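Local structure of glycosyl hydrolase family 2, TIM barrel domain protein (Parabacteroides merdae ATCC 43184, 6DXU) at residues D[206-211]-D[415-420]; D[241-246]-D[284-289]. The protein probably hydrolyses beta-glucuronides as a gut bacterial beta-glucuronidase of glycoside hydrolase family 2. All coordinates share one frame; numbering follows the deposited sequence.

Contact 1 (D[206-211]-D[415-420]); sequences QIHLES and QHHNHP
Strand 206-211 meets the type I turn H416-H419, with the backbones closest at L209 and N418, whose CA atoms lie 5.8 Å apart; the strand's peptide groups there are read by a side-chain amide rather than by another strand. N418 does the reading. Its ND2 donates to I207 O at 2.9 Å, the acceptor lying almost in the amide plane, while its OD1 takes the N-H of L209 in a nearly straight bond (173°) that comes from above the carbonyl plane. One amide thus serves both an acceptor and a donor of the strand. H417 completes the grip: its ND1 donates to N418 OD1 at 2.9 Å from the opposite face, so that two donors hold this oxygen and fix the amide's rotation. The contact joins the immunoglobulin-like beta-sandwich domain to the TIM barrel, and the turn presents both side chains to the strand. With CG anti to its backbone N (chi1 168°), H417 extends up to the strand and sets CE1 at its ring edge 3.2 Å from L209 O. The H208 ring lies obliquely beside it, centroids 5.2 Å apart, and bonds through NE2 to V414 O in the helix. E210 CG packs near H417 CE1 at 4.1 Å, its carboxylate engaged by K225 in a salt bridge. E303, from the neighbouring sheet, accepts a further bond from N418 ND2.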
ATOM      1  N   GLN D 206      31.811   9.924   0.438  1.00 27.45           N
ATOM      2  CA  GLN D 206      31.846  11.207  -0.253  1.00 29.76           C
ATOM      3  C   GLN D 206      33.163  11.888   0.092  1.00 27.88           C
ATOM      4  O   GLN D 206      33.618  11.807   1.237  1.00 26.43           O
ATOM      5  CB  GLN D 206      30.714  12.151   0.207  1.00 36.93           C
ATOM      6  CG  GLN D 206      29.259  11.693   0.069  1.00 44.00           C
ATOM      7  CD  GLN D 206      28.745  11.767  -1.344  1.00 43.80           C
ATOM      8  OE1 GLN D 206      29.378  12.380  -2.213  1.00 46.91           O
ATOM      9  NE2 GLN D 206      27.572  11.176  -1.586  1.00 42.97           N
ATOM     10  N   ILE D 207      33.770  12.555  -0.887  1.00 22.21           N
ATOM     11  CA  ILE D 207      34.910  13.445  -0.653  1.00 22.86           C
ATOM     12  C   ILE D 207      34.567  14.785  -1.276  1.00 23.48           C
ATOM     13  O   ILE D 207      34.407  14.877  -2.499  1.00 25.15           O
ATOM     14  CB  ILE D 207      36.218  12.902  -1.253  1.00 22.39           C
ATOM     15  CG1 ILE D 207      36.572  11.556  -0.620  1.00 25.33           C
ATOM     16  CG2 ILE D 207      37.366  13.920  -1.033  1.00 22.26           C
ATOM     17  CD1 ILE D 207      37.670  10.815  -1.346  1.00 22.72           C
ATOM     18  N   HIS D 208      34.463  15.822  -0.456  1.00 22.73           N
ATOM     19  CA  HIS D 208      34.149  17.161  -0.946  1.00 23.18           C
ATOM     20  C   HIS D 208      35.323  18.091  -0.688  1.00 25.70           C
ATOM     21  O   HIS D 208      35.758  18.245   0.456  1.00 26.04           O
ATOM     22  CB  HIS D 208      32.872  17.697  -0.306  1.00 27.94           C
ATOM     23  CG  HIS D 208      31.631  17.189  -0.969  1.00 31.83           C
ATOM     24  ND1 HIS D 208      30.511  16.796  -0.270  1.00 36.13           N
ATOM     25  CD2 HIS D 208      31.349  16.993  -2.279  1.00 28.88           C
ATOM     26  CE1 HIS D 208      29.586  16.385  -1.123  1.00 37.37           C
ATOM     27  NE2 HIS D 208      30.069  16.500  -2.349  1.00 33.43           N
ATOM     28  N   LEU D 209      35.836  18.697  -1.751  1.00 23.83           N
ATOM     29  CA  LEU D 209      36.967  19.616  -1.685  1.00 25.53           C
ATOM     30  C   LEU D 209      36.424  21.020  -1.910  1.00 27.82           C
ATOM     31  O   LEU D 209      36.077  21.378  -3.035  1.00 30.49           O
ATOM     32  CB  LEU D 209      38.016  19.260  -2.731  1.00 25.34           C
ATOM     33  CG  LEU D 209      38.454  17.797  -2.706  1.00 25.99           C
ATOM     34  CD1 LEU D 209      39.463  17.521  -3.804  1.00 24.42           C
ATOM     35  CD2 LEU D 209      39.025  17.438  -1.343  1.00 27.12           C
ATOM     36  N   GLU D 210      36.316  21.804  -0.841  1.00 26.58           N
ATOM     37  CA  GLU D 210      35.846  23.182  -0.943  1.00 28.27           C
ATOM     38  C   GLU D 210      37.053  24.076  -1.148  1.00 29.62           C
ATOM     39  O   GLU D 210      37.872  24.216  -0.243  1.00 30.38           O
ATOM     40  CB  GLU D 210      35.095  23.637   0.300  1.00 29.72           C
ATOM     41  CG  GLU D 210      33.667  23.235   0.418  1.00 43.05           C
ATOM     42  CD  GLU D 210      33.059  23.836   1.674  1.00 44.91           C
ATOM     43  OE1 GLU D 210      33.327  23.298   2.759  1.00 49.72           O
ATOM     44  OE2 GLU D 210      32.352  24.865   1.582  1.00 44.23           O
ATOM     45  N   SER D 211      37.190  24.641  -2.342  1.00 31.38           N
ATOM     46  CA  SER D 211      38.296  25.535  -2.657  1.00 31.34           C
ATOM     47  C   SER D 211      37.759  26.939  -2.891  1.00 40.81           C
ATOM     48  O   SER D 211      36.702  27.112  -3.506  1.00 42.63           O
ATOM     49  CB  SER D 211      39.068  25.053  -3.880  1.00 32.62           C
ATOM     50  OG  SER D 211      38.204  24.924  -4.988  1.00 39.72           O
ATOM     51  N   GLN D 415      27.638  15.219  -6.605  1.00 18.15           N
ATOM     52  CA  GLN D 415      28.569  14.366  -7.338  1.00 17.45           C
ATOM     53  C   GLN D 415      29.613  15.157  -8.123  1.00 18.10           C
ATOM     54  O   GLN D 415      30.747  14.692  -8.236  1.00 20.87           O
ATOM     55  CB  GLN D 415      27.809  13.430  -8.280  1.00 19.75           C
ATOM     56  CG  GLN D 415      27.063  12.351  -7.495  1.00 17.75           C
ATOM     57  CD  GLN D 415      26.065  11.594  -8.324  1.00 21.65           C
ATOM     58  OE1 GLN D 415      26.152  11.568  -9.546  1.00 19.92           O
ATOM     59  NE2 GLN D 415      25.108  10.944  -7.649  1.00 18.41           N
ATOM     60  N   HIS D 416      29.276  16.336  -8.659  1.00 17.04           N
ATOM     61  CA  HIS D 416      30.198  17.086  -9.519  1.00 22.71           C
ATOM     62  C   HIS D 416      30.749  18.345  -8.859  1.00 18.41           C
ATOM     63  O   HIS D 416      31.398  19.155  -9.533  1.00 19.55           O
ATOM     64  CB  HIS D 416      29.513  17.444 -10.840  1.00 17.66           C
ATOM     65  CG  HIS D 416      29.286  16.257 -11.722  1.00 18.61           C
ATOM     66  ND1 HIS D 416      28.546  16.315 -12.885  1.00 17.57           N
ATOM     67  CD2 HIS D 416      29.730  14.982 -11.618  1.00 20.86           C
ATOM     68  CE1 HIS D 416      28.511  15.115 -13.437  1.00 18.04           C
ATOM     69  NE2 HIS D 416      29.233  14.291 -12.699  1.00 19.17           N
ATOM     70  N   HIS D 417      30.535  18.498  -7.550  1.00 18.69           N
ATOM     71  CA  HIS D 417      30.943  19.701  -6.821  1.00 18.76           C
ATOM     72  C   HIS D 417      32.418  20.035  -7.001  1.00 19.04           C
ATOM     73  O   HIS D 417      32.793  21.214  -7.033  1.00 20.45           O
ATOM     74  CB  HIS D 417      30.651  19.497  -5.336  1.00 22.09           C
ATOM     75  CG  HIS D 417      31.282  20.515  -4.445  1.00 24.30           C
ATOM     76  ND1 HIS D 417      32.542  20.353  -3.913  1.00 26.14           N
ATOM     77  CD2 HIS D 417      30.804  21.678  -3.942  1.00 29.46           C
ATOM     78  CE1 HIS D 417      32.834  21.397  -3.156  1.00 34.98           C
ATOM     79  NE2 HIS D 417      31.793  22.214  -3.151  1.00 31.98           N
ATOM     80  N   ASN D 418      33.278  19.024  -7.068  1.00 16.50           N
ATOM     81  CA  ASN D 418      34.711  19.300  -7.012  1.00 19.50           C
ATOM     82  C   ASN D 418      35.296  19.739  -8.349  1.00 22.39           C
ATOM     83  O   ASN D 418      36.457  20.175  -8.375  1.00 19.53           O
ATOM     84  CB  ASN D 418      35.493  18.072  -6.516  1.00 19.59           C
ATOM     85  CG  ASN D 418      35.058  17.604  -5.123  1.00 23.76           C
ATOM     86  OD1 ASN D 418      34.596  18.393  -4.303  1.00 23.53           O
ATOM     87  ND2 ASN D 418      35.208  16.304  -4.864  1.00 21.85           N
ATOM     88  N   HIS D 419      34.556  19.624  -9.454  1.00 18.98           N
ATOM     89  CA  HIS D 419      35.143  19.933 -10.759  1.00 21.56           C
ATOM     90  C   HIS D 419      35.353  21.431 -10.945  1.00 19.18           C
ATOM     91  O   HIS D 419      34.370  22.177 -11.006  1.00 19.49           O
ATOM     92  CB  HIS D 419      34.257  19.399 -11.884  1.00 20.62           C
ATOM     93  CG  HIS D 419      34.182  17.909 -11.911  1.00 24.97           C
ATOM     94  ND1 HIS D 419      35.229  17.124 -12.339  1.00 20.31           N
ATOM     95  CD2 HIS D 419      33.204  17.057 -11.517  1.00 21.35           C
ATOM     96  CE1 HIS D 419      34.894  15.850 -12.221  1.00 25.30           C
ATOM     97  NE2 HIS D 419      33.668  15.782 -11.736  1.00 22.03           N
ATOM     98  N   PRO D 420      36.585  21.913 -11.109  1.00 20.59           N
ATOM     99  CA  PRO D 420      36.761  23.358 -11.337  1.00 21.26           C
ATOM    100  C   PRO D 420      36.101  23.844 -12.620  1.00 19.74           C
ATOM    101  O   PRO D 420      35.758  25.030 -12.717  1.00 19.87           O
ATOM    102  CB  PRO D 420      38.292  23.538 -11.368  1.00 21.09           C
ATOM    103  CG  PRO D 420      38.822  22.190 -11.730  1.00 23.39           C
ATOM    104  CD  PRO D 420      37.872  21.197 -11.084  1.00 23.67           C
TER

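Contact 2 (D[241-246]-D[284-289]); sequences VSVYDV and QLYTCE
Y244 turns its ring edge to the neighbouring strand, with T287 O and the CB of E289 near the ring plane, and its hydroxyl donates to E289 OE1 at 2.7 Å. Strands 237-244 and 286-294, their short segments at 164°, are the two central strands of a four-stranded antiparallel sheet in the immunoglobulin-like beta-sandwich of family 2 glycoside hydrolases, packed on a three-stranded sheet. S242 with E289 and Y244 with T287 are hydrogen-bonded pairs, the bond from E289 N to S242 O being the shortest of the four backbone bonds at 2.7 Å; V243 and C288 form the non-hydrogen-bonded pair between them. E289 sends CG anti to its backbone N (chi1 175°) and stays extended, which brings its carboxylate to the phenol, the two planes 87° apart. A phenylalanine here, lacking the hydroxyl, would probably leave E289 OE1 to its water donor and the carboxylate freer to turn. On the face carrying V243 and C288, V241 CG1 meets C288 SG at 4.0 Å, and V243 CG1 lies obliquely against Y286 CD1. The Y286 ring also runs beside D245, and its OH accepts from V276 N. One water donates to D245 O and L285 O while accepting from T287 OG1; another, bound to S242 OG, itself hydrogen-bonded to S253 OG on the next strand, donates to E289 OE1 at 2.8 Å.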
ATOM      1  N   VAL D 241      45.864  12.960   4.893  1.00 28.93           N
ATOM      2  CA  VAL D 241      45.450  13.866   3.830  1.00 23.22           C
ATOM      3  C   VAL D 241      46.723  14.465   3.243  1.00 29.43           C
ATOM      4  O   VAL D 241      47.515  15.072   3.975  1.00 26.14           O
ATOM      5  CB  VAL D 241      44.526  14.975   4.355  1.00 28.44           C
ATOM      6  CG1 VAL D 241      44.070  15.880   3.214  1.00 29.34           C
ATOM      7  CG2 VAL D 241      43.333  14.381   5.094  1.00 36.99           C
ATOM      8  N   SER D 242      46.935  14.278   1.942  1.00 24.60           N
ATOM      9  CA  SER D 242      48.079  14.863   1.254  1.00 29.44           C
ATOM     10  C   SER D 242      47.599  15.591   0.011  1.00 31.51           C
ATOM     11  O   SER D 242      46.706  15.106  -0.695  1.00 31.36           O
ATOM     12  CB  SER D 242      49.110  13.799   0.873  1.00 27.11           C
ATOM     13  OG  SER D 242      49.596  13.135   2.030  1.00 30.15           O
ATOM     14  N   VAL D 243      48.197  16.748  -0.264  1.00 27.34           N
ATOM     15  CA  VAL D 243      47.853  17.551  -1.431  1.00 22.10           C
ATOM     16  C   VAL D 243      49.091  17.725  -2.303  1.00 28.07           C
ATOM     17  O   VAL D 243      50.155  18.115  -1.812  1.00 26.40           O
ATOM     18  CB  VAL D 243      47.267  18.911  -1.020  1.00 24.49           C
ATOM     19  CG1 VAL D 243      46.996  19.760  -2.244  1.00 28.44           C
ATOM     20  CG2 VAL D 243      45.998  18.689  -0.223  1.00 33.44           C
ATOM     21  N   TYR D 244      48.952  17.434  -3.589  1.00 25.50           N
ATOM     22  CA  TYR D 244      50.040  17.566  -4.543  1.00 28.60           C
ATOM     23  C   TYR D 244      49.701  18.662  -5.536  1.00 30.35           C
ATOM     24  O   TYR D 244      48.533  18.876  -5.879  1.00 27.67           O
ATOM     25  CB  TYR D 244      50.298  16.262  -5.291  1.00 26.73           C
ATOM     26  CG  TYR D 244      50.621  15.081  -4.409  1.00 27.90           C
ATOM     27  CD1 TYR D 244      51.943  14.711  -4.165  1.00 32.20           C
ATOM     28  CD2 TYR D 244      49.610  14.320  -3.840  1.00 32.39           C
ATOM     29  CE1 TYR D 244      52.242  13.618  -3.370  1.00 35.14           C
ATOM     30  CE2 TYR D 244      49.896  13.227  -3.055  1.00 33.50           C
ATOM     31  CZ  TYR D 244      51.207  12.877  -2.818  1.00 34.49           C
ATOM     32  OH  TYR D 244      51.473  11.786  -2.023  1.00 36.94           O
ATOM     33  N   ASP D 245      50.736  19.356  -6.001  1.00 32.27           N
ATOM     34  CA  ASP D 245      50.535  20.462  -6.921  1.00 31.72           C
ATOM     35  C   ASP D 245      50.464  19.940  -8.352  1.00 30.37           C
ATOM     36  O   ASP D 245      50.503  18.735  -8.604  1.00 33.11           O
ATOM     37  CB  ASP D 245      51.631  21.516  -6.714  1.00 31.38           C
ATOM     38  CG  ASP D 245      53.027  21.042  -7.147  1.00 37.65           C
ATOM     39  OD1 ASP D 245      53.177  19.956  -7.764  1.00 37.91           O
ATOM     40  OD2 ASP D 245      53.994  21.787  -6.862  1.00 35.19           O
ATOM     41  N   VAL D 246      50.398  20.865  -9.311  1.00 28.47           N
ATOM     42  CA  VAL D 246      50.206  20.518 -10.711  1.00 39.41           C
ATOM     43  C   VAL D 246      51.350  19.667 -11.246  1.00 41.50           C
ATOM     44  O   VAL D 246      51.178  18.952 -12.237  1.00 46.65           O
ATOM     45  CB  VAL D 246      50.006  21.812 -11.521  1.00 40.95           C
ATOM     46  CG1 VAL D 246      49.046  22.723 -10.775  1.00 37.77           C
ATOM     47  CG2 VAL D 246      51.338  22.520 -11.752  1.00 42.76           C
ATOM     48  N   GLN D 284      45.189  23.491 -14.990  1.00 27.74           N
ATOM     49  CA  GLN D 284      46.119  22.864 -14.063  1.00 30.83           C
ATOM     50  C   GLN D 284      45.345  22.494 -12.811  1.00 26.43           C
ATOM     51  O   GLN D 284      44.562  23.302 -12.309  1.00 25.42           O
ATOM     52  CB  GLN D 284      47.306  23.791 -13.748  1.00 31.38           C
ATOM     53  CG  GLN D 284      48.187  24.036 -14.975  1.00 36.44           C
ATOM     54  CD  GLN D 284      49.472  24.791 -14.669  1.00 44.85           C
ATOM     55  OE1 GLN D 284      49.480  26.017 -14.571  1.00 47.50           O
ATOM     56  NE2 GLN D 284      50.568  24.058 -14.539  1.00 43.54           N
ATOM     57  N   LEU D 285      45.562  21.278 -12.317  1.00 25.13           N
ATOM     58  CA  LEU D 285      44.796  20.727 -11.213  1.00 25.40           C
ATOM     59  C   LEU D 285      45.717  20.327 -10.068  1.00 24.88           C
ATOM     60  O   LEU D 285      46.832  19.848 -10.280  1.00 28.78           O
ATOM     61  CB  LEU D 285      44.001  19.492 -11.675  1.00 26.28           C
ATOM     62  CG  LEU D 285      43.104  19.759 -12.884  1.00 28.88           C
ATOM     63  CD1 LEU D 285      42.765  18.470 -13.623  1.00 29.69           C
ATOM     64  CD2 LEU D 285      41.863  20.406 -12.345  1.00 26.30           C
ATOM     65  N   TYR D 286      45.213  20.486  -8.859  1.00 23.69           N
ATOM     66  CA  TYR D 286      45.813  19.896  -7.677  1.00 23.74           C
ATOM     67  C   TYR D 286      45.193  18.526  -7.426  1.00 30.17           C
ATOM     68  O   TYR D 286      44.092  18.221  -7.893  1.00 29.03           O
ATOM     69  CB  TYR D 286      45.591  20.785  -6.457  1.00 24.88           C
ATOM     70  CG  TYR D 286      46.462  22.023  -6.409  1.00 28.14           C
ATOM     71  CD1 TYR D 286      47.557  22.084  -5.560  1.00 32.24           C
ATOM     72  CD2 TYR D 286      46.200  23.115  -7.225  1.00 26.22           C
ATOM     73  CE1 TYR D 286      48.367  23.209  -5.512  1.00 36.03           C
ATOM     74  CE2 TYR D 286      47.001  24.247  -7.189  1.00 32.87           C
ATOM     75  CZ  TYR D 286      48.083  24.286  -6.323  1.00 35.23           C
ATOM     76  OH  TYR D 286      48.891  25.398  -6.270  1.00 32.72           O
ATOM     77  N   THR D 287      45.893  17.706  -6.652  1.00 27.24           N
ATOM     78  CA  THR D 287      45.387  16.382  -6.322  1.00 32.60           C
ATOM     79  C   THR D 287      45.337  16.223  -4.813  1.00 29.54           C
ATOM     80  O   THR D 287      46.332  16.464  -4.129  1.00 29.16           O
ATOM     81  CB  THR D 287      46.262  15.283  -6.919  1.00 31.25           C
ATOM     82  OG1 THR D 287      46.360  15.466  -8.337  1.00 31.09           O
ATOM     83  CG2 THR D 287      45.628  13.923  -6.637  1.00 32.10           C
ATOM     84  N   CYS D 288      44.196  15.793  -4.293  1.00 23.58           N
ATOM     85  CA  CYS D 288      44.087  15.476  -2.881  1.00 25.41           C
ATOM     86  C   CYS D 288      44.063  13.957  -2.758  1.00 32.75           C
ATOM     87  O   CYS D 288      43.226  13.291  -3.379  1.00 33.97           O
ATOM     88  CB  CYS D 288      42.843  16.127  -2.271  1.00 26.96           C
ATOM     89  SG  CYS D 288      42.606  15.771  -0.497  1.00 33.81           S
ATOM     90  N   GLU D 289      44.999  13.412  -1.987  1.00 25.96           N
ATOM     91  CA  GLU D 289      45.145  11.973  -1.807  1.00 26.60           C
ATOM     92  C   GLU D 289      44.784  11.637  -0.366  1.00 28.75           C
ATOM     93  O   GLU D 289      45.397  12.165   0.562  1.00 27.98           O
ATOM     94  CB  GLU D 289      46.574  11.542  -2.142  1.00 28.56           C
ATOM     95  CG  GLU D 289      46.905  10.085  -1.883  1.00 29.22           C
ATOM     96  CD  GLU D 289      48.369   9.778  -2.179  1.00 36.82           C
ATOM     97  OE1 GLU D 289      49.250  10.315  -1.466  1.00 34.68           O
ATOM     98  OE2 GLU D 289      48.631   9.011  -3.129  1.00 38.53           O
TER
HETATM   99  O   HOH W   1      49.488  10.628   1.319  1.00 37.51           O
HETATM  100  O   HOH W   2      48.207  17.348  -9.319  1.00 36.44           O

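Contact 1 and contact 2 lie with centres about 13 Å apart on the same side of the chain's centre. Along the sequence, strand 206-211 comes first, both segments of contact 2 follow, and 415-420 comes last, so the contact with the wider sequence separation encloses the other. Their strands belong to two different sheets of the beta-sandwich, of three and four strands, that face each other: L209 CD1 packs on C288 CB at 4.0 Å. A second packing contact joins P420 CG and L285 CD2 at 3.6 Å. Contact 2 pairs the central strands of one sheet, whereas contact 1 joins the sandwich to the TIM barrel.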